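Local coordinates for flagellar hook-associated protein (Burkholderia pseudomallei, PDB 4UT1), which probably serves as a structural junction protein of the bacterial flagellum, sitting where the hook gives way to the filament, at residues 309-314 with 429-434; 316-321 with 335-340; 111-116 with 149-154. One frame throughout, in Å; residues are numbered along the deposited sequence.

Contact 1: 309-314 with 429-434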
loop_
_atom_site.group_PDB
_atom_site.type_symbol
_atom_site.label_atom_id
_atom_site.label_comp_id
_atom_site.label_asym_id
_atom_site.label_seq_id
_atom_site.Cartn_x
_atom_site.Cartn_y
_atom_site.Cartn_z
ATOM N N ALA A 309 -0.859 -2.546 -0.871
ATOM C CA ALA A 309 0.553 -2.548 -1.246
ATOM C C ALA A 309 0.988 -3.927 -1.731
ATOM O O ALA A 309 1.775 -4.029 -2.672
ATOM C CB ALA A 309 1.427 -2.093 -0.066
ATOM N N LEU A 310 0.470 -4.985 -1.103
ATOM C CA LEU A 310 0.777 -6.339 -1.565
ATOM C C LEU A 310 0.285 -6.572 -2.993
ATOM O O LEU A 310 1.012 -7.129 -3.822
ATOM C CB LEU A 310 0.172 -7.389 -0.637
ATOM C CG LEU A 310 0.627 -7.346 0.822
ATOM C CD1 LEU A 310 0.137 -8.599 1.546
ATOM C CD2 LEU A 310 2.145 -7.187 0.928
ATOM N N ALA A 311 -0.952 -6.162 -3.270
ATOM C CA ALA A 311 -1.522 -6.270 -4.616
ATOM C C ALA A 311 -0.644 -5.571 -5.662
ATOM O O ALA A 311 -0.367 -6.132 -6.732
ATOM C CB ALA A 311 -2.943 -5.696 -4.642
ATOM N N VAL A 312 -0.204 -4.355 -5.350
ATOM C CA VAL A 312 0.607 -3.587 -6.271
ATOM C C VAL A 312 1.943 -4.287 -6.495
ATOM O O VAL A 312 2.367 -4.454 -7.618
ATOM C CB VAL A 312 0.857 -2.151 -5.776
ATOM C CG1 VAL A 312 1.921 -1.466 -6.641
ATOM C CG2 VAL A 312 -0.434 -1.346 -5.782
ATOM N N SER A 313 2.597 -4.693 -5.419
ATOM C CA SER A 313 3.891 -5.333 -5.557
ATOM C C SER A 313 3.763 -6.638 -6.338
ATOM O O SER A 313 4.590 -6.929 -7.184
ATOM C CB SER A 313 4.521 -5.599 -4.190
ATOM O OG SER A 313 5.813 -6.157 -4.358
ATOM N N PHE A 314 2.728 -7.426 -6.041
ATOM C CA PHE A 314 2.495 -8.675 -6.760
ATOM C C PHE A 314 2.314 -8.433 -8.263
ATOM O O PHE A 314 2.997 -9.032 -9.081
ATOM C CB PHE A 314 1.263 -9.407 -6.188
ATOM C CG PHE A 314 0.759 -10.530 -7.063
ATOM C CD1 PHE A 314 -0.163 -10.283 -8.074
ATOM C CD2 PHE A 314 1.205 -11.835 -6.877
ATOM C CE1 PHE A 314 -0.629 -11.308 -8.876
ATOM C CE2 PHE A 314 0.734 -12.871 -7.677
ATOM C CZ PHE A 314 -0.176 -12.607 -8.680
ATOM N N GLY A 429 -6.598 2.040 -3.068
ATOM C CA GLY A 429 -7.464 1.677 -4.182
ATOM C C GLY A 429 -7.009 0.549 -5.086
ATOM O O GLY A 429 -7.710 0.181 -6.038
ATOM N N ALA A 430 -5.842 -0.014 -4.806
ATOM C CA ALA A 430 -5.302 -1.057 -5.662
ATOM C C ALA A 430 -6.198 -2.294 -5.684
ATOM O O ALA A 430 -6.247 -3.011 -6.686
ATOM C CB ALA A 430 -3.900 -1.433 -5.213
ATOM N N LEU A 431 -6.893 -2.535 -4.580
ATOM C CA LEU A 431 -7.742 -3.721 -4.460
ATOM C C LEU A 431 -8.965 -3.651 -5.359
ATOM O O LEU A 431 -9.347 -4.651 -5.968
ATOM C CB LEU A 431 -8.192 -3.915 -3.013
ATOM C CG LEU A 431 -7.111 -4.035 -1.938
ATOM C CD1 LEU A 431 -7.741 -4.253 -0.567
ATOM C CD2 LEU A 431 -6.118 -5.158 -2.306
ATOM N N ASP A 432 -9.602 -2.483 -5.410
ATOM C CA ASP A 432 -10.885 -2.359 -6.099
ATOM C C ASP A 432 -10.719 -2.500 -7.602
ATOM O O ASP A 432 -11.645 -2.929 -8.288
ATOM C CB ASP A 432 -11.565 -1.017 -5.772
ATOM C CG ASP A 432 -12.044 -0.932 -4.338
ATOM O OD1 ASP A 432 -12.573 -1.938 -3.813
ATOM O OD2 ASP A 432 -11.906 0.159 -3.735
ATOM N N GLY A 433 -9.539 -2.147 -8.105
ATOM C CA GLY A 433 -9.244 -2.252 -9.520
ATOM C C GLY A 433 -8.405 -3.459 -9.912
ATOM O O GLY A 433 -8.141 -3.658 -11.094
ATOM N N PHE A 434 -8.005 -4.273 -8.935
ATOM C CA PHE A 434 -7.151 -5.433 -9.222
ATOM C C PHE A 434 -7.817 -6.384 -10.206
ATOM O O PHE A 434 -8.934 -6.842 -9.975
ATOM C CB PHE A 434 -6.803 -6.199 -7.936
ATOM C CG PHE A 434 -5.750 -7.255 -8.137
ATOM C CD1 PHE A 434 -6.099 -8.546 -8.520
ATOM C CD2 PHE A 434 -4.412 -6.951 -7.961
ATOM C CE1 PHE A 434 -5.110 -9.527 -8.737
ATOM C CE2 PHE A 434 -3.428 -7.925 -8.167
ATOM C CZ PHE A 434 -3.791 -9.214 -8.545
#
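The side chains of F314 and F434 cross at about a right angle, though their ring planes are inclined by only about 45°, with F434 offering its rim to the helix 287-322. At the edge of the F434 ring, close to its plane, stand two different groups: the carbonyl oxygen A311 O, 3.8 Å from F434 CE2, and the F314 ring, whose CE1 lies 3.8 Å from F434 CZ. Seen from F314, the same approach is oblique, F434 CZ arriving at a slant. F337 belongs to the same aromatic group, set edge-to-face with F314 and inclined by roughly 30° to the F434 ring, while Y120 meets F314 edge-to-face as well. F434 reaches this place because its CG is anti to the backbone N (chi1 -170°), which sends the ring out from the chain toward A311.

The case illustrates how a helical core takes back a chain that has left it to build another domain. Between the two segments the polypeptide forms the five-stranded antiparallel sheet of the D2-like domain, and residues 429-434, just beyond its strand 421-425, return as a short, weakly bonded helical turn laid against the long helix.

Aliphatic contacts continue the seam. A311, with little bulk of its own, brings CB to 3.8 Å from F434 CD2 and also, at 4.0 Å, to L431 CD2, so one methyl is shared by a ring and a leucine branch. V312 uses its CG2 branch, the one beside its backbone N, and this methyl abuts A430 CB at 3.5 Å, a tight fit between two small groups. Helix 134-193 closes over the returning turn, its L151 touching both L431 and F434 and its A148 touching F434.

Contact 2: 316-321 with 335-340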
loop_
_atom_site.group_PDB
_atom_site.type_symbol
_atom_site.label_atom_id
_atom_site.label_comp_id
_atom_site.label_asym_id
_atom_site.label_seq_id
_atom_site.Cartn_x
_atom_site.Cartn_y
_atom_site.Cartn_z
ATOM N N SER A 316 3.091 -5.806 -10.066
ATOM C CA SER A 316 4.260 -5.196 -10.670
ATOM C C SER A 316 5.349 -6.237 -10.935
ATOM O O SER A 316 5.943 -6.260 -12.006
ATOM C CB SER A 316 4.805 -4.079 -9.781
ATOM O OG SER A 316 3.909 -2.977 -9.754
ATOM N N GLN A 317 5.612 -7.079 -9.947
ATOM C CA GLN A 317 6.619 -8.132 -10.101
ATOM C C GLN A 317 6.284 -9.140 -11.185
ATOM O O GLN A 317 7.158 -9.564 -11.942
ATOM C CB GLN A 317 6.815 -8.888 -8.797
ATOM C CG GLN A 317 7.580 -8.137 -7.755
ATOM C CD GLN A 317 7.784 -8.978 -6.522
ATOM O OE1 GLN A 317 8.675 -9.821 -6.482
ATOM N NE2 GLN A 317 6.936 -8.783 -5.521
ATOM N N VAL A 318 5.031 -9.555 -11.240
ATOM C CA VAL A 318 4.623 -10.566 -12.194
ATOM C C VAL A 318 4.673 -9.962 -13.591
ATOM O O VAL A 318 5.221 -10.559 -14.521
ATOM C CB VAL A 318 3.208 -11.122 -11.857
ATOM C CG1 VAL A 318 2.612 -11.871 -13.039
ATOM C CG2 VAL A 318 3.292 -12.016 -10.629
ATOM N N ASN A 319 4.162 -8.742 -13.719
ATOM C CA ASN A 319 4.175 -8.041 -14.995
ATOM C C ASN A 319 5.598 -7.855 -15.509
ATOM O O ASN A 319 5.858 -8.056 -16.690
ATOM C CB ASN A 319 3.484 -6.673 -14.886
ATOM C CG ASN A 319 1.979 -6.798 -14.749
ATOM O OD1 ASN A 319 1.423 -7.855 -15.002
ATOM N ND2 ASN A 319 1.314 -5.711 -14.344
ATOM N N ALA A 320 6.512 -7.492 -14.614
ATOM C CA ALA A 320 7.892 -7.209 -15.014
ATOM C C ALA A 320 8.588 -8.479 -15.476
ATOM O O ALA A 320 9.359 -8.459 -16.455
ATOM C CB ALA A 320 8.676 -6.572 -13.856
ATOM N N GLN A 321 8.328 -9.577 -14.771
ATOM C CA GLN A 321 8.949 -10.856 -15.119
ATOM C C GLN A 321 8.327 -11.451 -16.383
ATOM O O GLN A 321 9.024 -12.054 -17.186
ATOM C CB GLN A 321 8.845 -11.861 -13.960
ATOM C CG GLN A 321 9.753 -13.092 -14.106
ATOM C CD GLN A 321 11.238 -12.725 -14.221
ATOM O OE1 GLN A 321 11.762 -11.971 -13.406
ATOM N NE2 GLN A 321 11.912 -13.261 -15.238
ATOM N N SER A 335 1.543 -7.618 -19.818
ATOM C CA SER A 335 1.052 -7.664 -18.447
ATOM C C SER A 335 0.100 -8.838 -18.233
ATOM O O SER A 335 -0.655 -9.192 -19.126
ATOM C CB SER A 335 0.358 -6.348 -18.095
ATOM O OG SER A 335 1.337 -5.331 -18.006
ATOM N N LEU A 336 0.158 -9.435 -17.047
ATOM C CA LEU A 336 -0.827 -10.439 -16.622
ATOM C C LEU A 336 -1.832 -9.843 -15.624
ATOM O O LEU A 336 -2.923 -10.368 -15.449
ATOM C CB LEU A 336 -0.127 -11.655 -16.004
ATOM C CG LEU A 336 0.797 -12.405 -16.967
ATOM C CD1 LEU A 336 1.417 -13.604 -16.280
ATOM C CD2 LEU A 336 0.035 -12.843 -18.215
ATOM N N PHE A 337 -1.459 -8.741 -14.977
ATOM C CA PHE A 337 -2.327 -8.091 -13.996
ATOM C C PHE A 337 -2.343 -6.575 -14.163
ATOM O O PHE A 337 -1.414 -5.994 -14.708
ATOM C CB PHE A 337 -1.887 -8.457 -12.575
ATOM C CG PHE A 337 -2.020 -9.911 -12.273
ATOM C CD1 PHE A 337 -3.223 -10.424 -11.843
ATOM C CD2 PHE A 337 -0.951 -10.785 -12.478
ATOM C CE1 PHE A 337 -3.370 -11.773 -11.598
ATOM C CE2 PHE A 337 -1.090 -12.137 -12.216
ATOM C CZ PHE A 337 -2.305 -12.630 -11.770
ATOM N N ALA A 338 -3.417 -5.942 -13.689
ATOM C CA ALA A 338 -3.530 -4.497 -13.722
ATOM C C ALA A 338 -4.151 -3.975 -12.424
ATOM O O ALA A 338 -4.920 -4.674 -11.771
ATOM C CB ALA A 338 -4.355 -4.054 -14.935
ATOM N N VAL A 339 -3.785 -2.756 -12.048
ATOM C CA VAL A 339 -4.382 -2.080 -10.903
ATOM C C VAL A 339 -4.609 -0.603 -11.239
ATOM O O VAL A 339 -3.948 -0.055 -12.126
ATOM C CB VAL A 339 -3.493 -2.177 -9.642
ATOM C CG1 VAL A 339 -3.189 -3.620 -9.310
ATOM C CG2 VAL A 339 -2.207 -1.391 -9.852
ATOM N N GLY A 340 -5.529 0.042 -10.527
ATOM C CA GLY A 340 -5.773 1.459 -10.734
ATOM C C GLY A 340 -4.639 2.299 -10.178
ATOM O O GLY A 340 -3.812 1.800 -9.410
HETATM O O HOH W 1 4.485 -6.084 -18.413
#
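N319, on the helix 287-322, turns its carboxamide against the backbone of L336 and F337 much as a neighbouring strand would present a peptide group: it gives to and takes from one residue, F337. This side-chain-to-backbone pairing lies at the start of strand 337-338, which forms a small two-stranded antiparallel sheet with 435-436. With CG beside its own backbone N (chi1 -72°), N319 leans over to the loop although its CB is not aimed there.

The amide grips the chain by three bonds. F337 N donates to N319 OD1 over 3.0 Å, in the carbonyl plane and on a lone pair, with a fairly straight N-H...O angle of 162°. L336 N reaches the same oxygen over 2.9 Å, but more bent and tilted out of that plane. In return N319 ND2 donates a hydrogen bond to F337 O at 2.8 Å; the acceptor lies near the amide plane of N319, whereas the nitrogen sits above the carbonyl plane of F337. Bonded at both its oxygen and its nitrogen, the amide is fixed in its rotation.

V318, one residue earlier on the helix, meets the apolar side of the loop. Its CG1 branch stands at the edge of the F337 ring, in plane and evenly placed, 3.8 Å from both F337 CD2 and F337 CE2. The same methyl lies 3.9 Å from L336 CD1, and Y120 of helix 113-129 touches V318 and both of these partners. At the outer end, a water donates to N319 O at 3.0 Å and also hydrogen-bonds S335 OG.

Contact 3: 111-116 with 149-154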
loop_
_atom_site.group_PDB
_atom_site.type_symbol
_atom_site.label_atom_id
_atom_site.label_comp_id
_atom_site.label_asym_id
_atom_site.label_seq_id
_atom_site.Cartn_x
_atom_site.Cartn_y
_atom_site.Cartn_z
ATOM N N ALA A 111 -3.101 -17.939 5.768
ATOM C CA ALA A 111 -4.163 -18.465 4.914
ATOM C C ALA A 111 -4.711 -17.375 3.996
ATOM O O ALA A 111 -4.077 -16.333 3.808
ATOM C CB ALA A 111 -5.291 -19.061 5.760
ATOM N N GLY A 112 -5.893 -17.621 3.436
ATOM C CA GLY A 112 -6.569 -16.631 2.619
ATOM C C GLY A 112 -5.703 -16.147 1.471
ATOM O O GLY A 112 -5.162 -16.943 0.708
ATOM N N ILE A 113 -5.550 -14.834 1.365
ATOM C CA ILE A 113 -4.798 -14.247 0.268
ATOM C C ILE A 113 -3.349 -14.758 0.209
ATOM O O ILE A 113 -2.791 -14.911 -0.871
ATOM C CB ILE A 113 -4.827 -12.708 0.365
ATOM C CG1 ILE A 113 -6.199 -12.195 -0.109
ATOM C CG2 ILE A 113 -3.687 -12.100 -0.453
ATOM C CD1 ILE A 113 -6.612 -10.851 0.449
ATOM N N ALA A 114 -2.746 -15.046 1.360
ATOM C CA ALA A 114 -1.385 -15.592 1.356
ATOM C C ALA A 114 -1.360 -16.949 0.649
ATOM O O ALA A 114 -0.437 -17.256 -0.120
ATOM C CB ALA A 114 -0.847 -15.721 2.775
ATOM N N THR A 115 -2.384 -17.753 0.887
ATOM C CA THR A 115 -2.469 -19.052 0.235
ATOM C C THR A 115 -2.709 -18.896 -1.264
ATOM O O THR A 115 -2.122 -19.619 -2.055
ATOM C CB THR A 115 -3.577 -19.929 0.840
ATOM O OG1 THR A 115 -3.188 -20.329 2.159
ATOM C CG2 THR A 115 -3.778 -21.168 -0.008
ATOM N N ALA A 116 -3.575 -17.957 -1.645
ATOM C CA ALA A 116 -3.849 -17.711 -3.062
ATOM C C ALA A 116 -2.575 -17.271 -3.788
ATOM O O ALA A 116 -2.335 -17.661 -4.930
ATOM C CB ALA A 116 -4.943 -16.662 -3.233
ATOM N N SER A 149 -10.270 -12.546 -7.143
ATOM C CA SER A 149 -11.553 -12.546 -6.455
ATOM C C SER A 149 -11.396 -12.139 -5.005
ATOM O O SER A 149 -12.206 -11.366 -4.475
ATOM C CB SER A 149 -12.210 -13.932 -6.539
ATOM O OG SER A 149 -12.726 -14.128 -7.838
ATOM N N GLN A 150 -10.364 -12.665 -4.358
ATOM C CA GLN A 150 -10.166 -12.396 -2.937
ATOM C C GLN A 150 -9.714 -10.963 -2.697
ATOM O O GLN A 150 -10.187 -10.289 -1.762
ATOM C CB GLN A 150 -9.169 -13.386 -2.351
ATOM C CG GLN A 150 -9.757 -14.775 -2.215
ATOM C CD GLN A 150 -8.718 -15.820 -1.906
ATOM O OE1 GLN A 150 -7.941 -15.685 -0.963
ATOM N NE2 GLN A 150 -8.685 -16.864 -2.711
ATOM N N LEU A 151 -8.803 -10.488 -3.537
ATOM C CA LEU A 151 -8.325 -9.119 -3.409
ATOM C C LEU A 151 -9.449 -8.110 -3.672
ATOM O O LEU A 151 -9.602 -7.156 -2.932
ATOM C CB LEU A 151 -7.148 -8.869 -4.347
ATOM C CG LEU A 151 -5.828 -9.495 -3.904
ATOM C CD1 LEU A 151 -4.760 -9.354 -4.990
ATOM C CD2 LEU A 151 -5.340 -8.882 -2.579
ATOM N N VAL A 152 -10.209 -8.302 -4.745
ATOM C CA VAL A 152 -11.340 -7.432 -5.039
ATOM C C VAL A 152 -12.408 -7.481 -3.921
ATOM O O VAL A 152 -12.893 -6.436 -3.488
ATOM C CB VAL A 152 -11.972 -7.801 -6.409
ATOM C CG1 VAL A 152 -13.295 -7.086 -6.619
ATOM C CG2 VAL A 152 -11.020 -7.480 -7.526
ATOM N N ALA A 153 -12.755 -8.676 -3.437
ATOM C CA ALA A 153 -13.706 -8.794 -2.328
ATOM C C ALA A 153 -13.153 -8.119 -1.076
ATOM O O ALA A 153 -13.894 -7.478 -0.338
ATOM C CB ALA A 153 -14.051 -10.270 -2.043
ATOM N N ALA A 154 -11.842 -8.228 -0.858
ATOM C CA ALA A 154 -11.219 -7.515 0.250
ATOM C C ALA A 154 -11.425 -5.997 0.133
ATOM O O ALA A 154 -11.705 -5.326 1.124
ATOM C CB ALA A 154 -9.734 -7.836 0.327
#
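I113 CG1 and Q150 CG both lie beside the backbone N, anti to the carbonyl carbon (chi1 -76° and -72°). Q150 is extended beyond CG and I113 nearly so to CD1; the two slide past each other in opposite directions, side by side at I113 CG1 and Q150 CB, 3.9 Å apart. The glutamine carries its amide across to the first turn of helix 113-129, while the isoleucine carries CD1 inward to helix 134-193.

There CD1 of I113 comes within 3.8 Å of L151 CD2, the two side chains crossing at about a right angle, and lies a looser 4.3 Å from A154 CB. The pairing joins the arms of a helical hairpin: helices 113-129 and 134-193 are linked by a short turn and run antiparallel, so the start of the shorter helix packs beside the longer one about four turns from that link. L307 of helix 287-322 touches both I113 and A154, and Y597 of helix 593-630 reaches I113, which places this residue among several helices of the D1-type bundle.

On the outer side, Q150 OE1 hangs near the helix start, 3.3 Å from G112 C. I113 N is 3.4 Å from the same oxygen, but the angle is too poor for a hydrogen bond; any attraction is probably no more than electrostatic, an oxygen near the amino end of a helix. G112 occupies the N-cap position with a positive phi of 56°, and G112 O accepts from A116 N and, weakly, from T115 N. A116 CB rests against the amide of Q150, 3.8 Å from NE2.

Overall arrangement
Contact 3 closes first along the chain, within the hairpin of helices 113-129 and 134-193; contact 1 then opens, and contact 2 is nested inside its loop. Contacts 1 and 2 share helix 287-322, their centres 10 Å apart, and meet where F337 joins the rings of F314 and F434. Contacts 1 and 3 lie 11 Å apart and touch where V152 packs on the backbone oxygens of L431 and F434. Contacts 2 and 3, about 17 Å apart between centres, do not touch. Contact 1 thus sits between the others; contacts 2 and 1 attach the outgoing (335-340) and returning (429-434) connections of the D2-like domain to the helical body, while contact 3 joins two helices of that body.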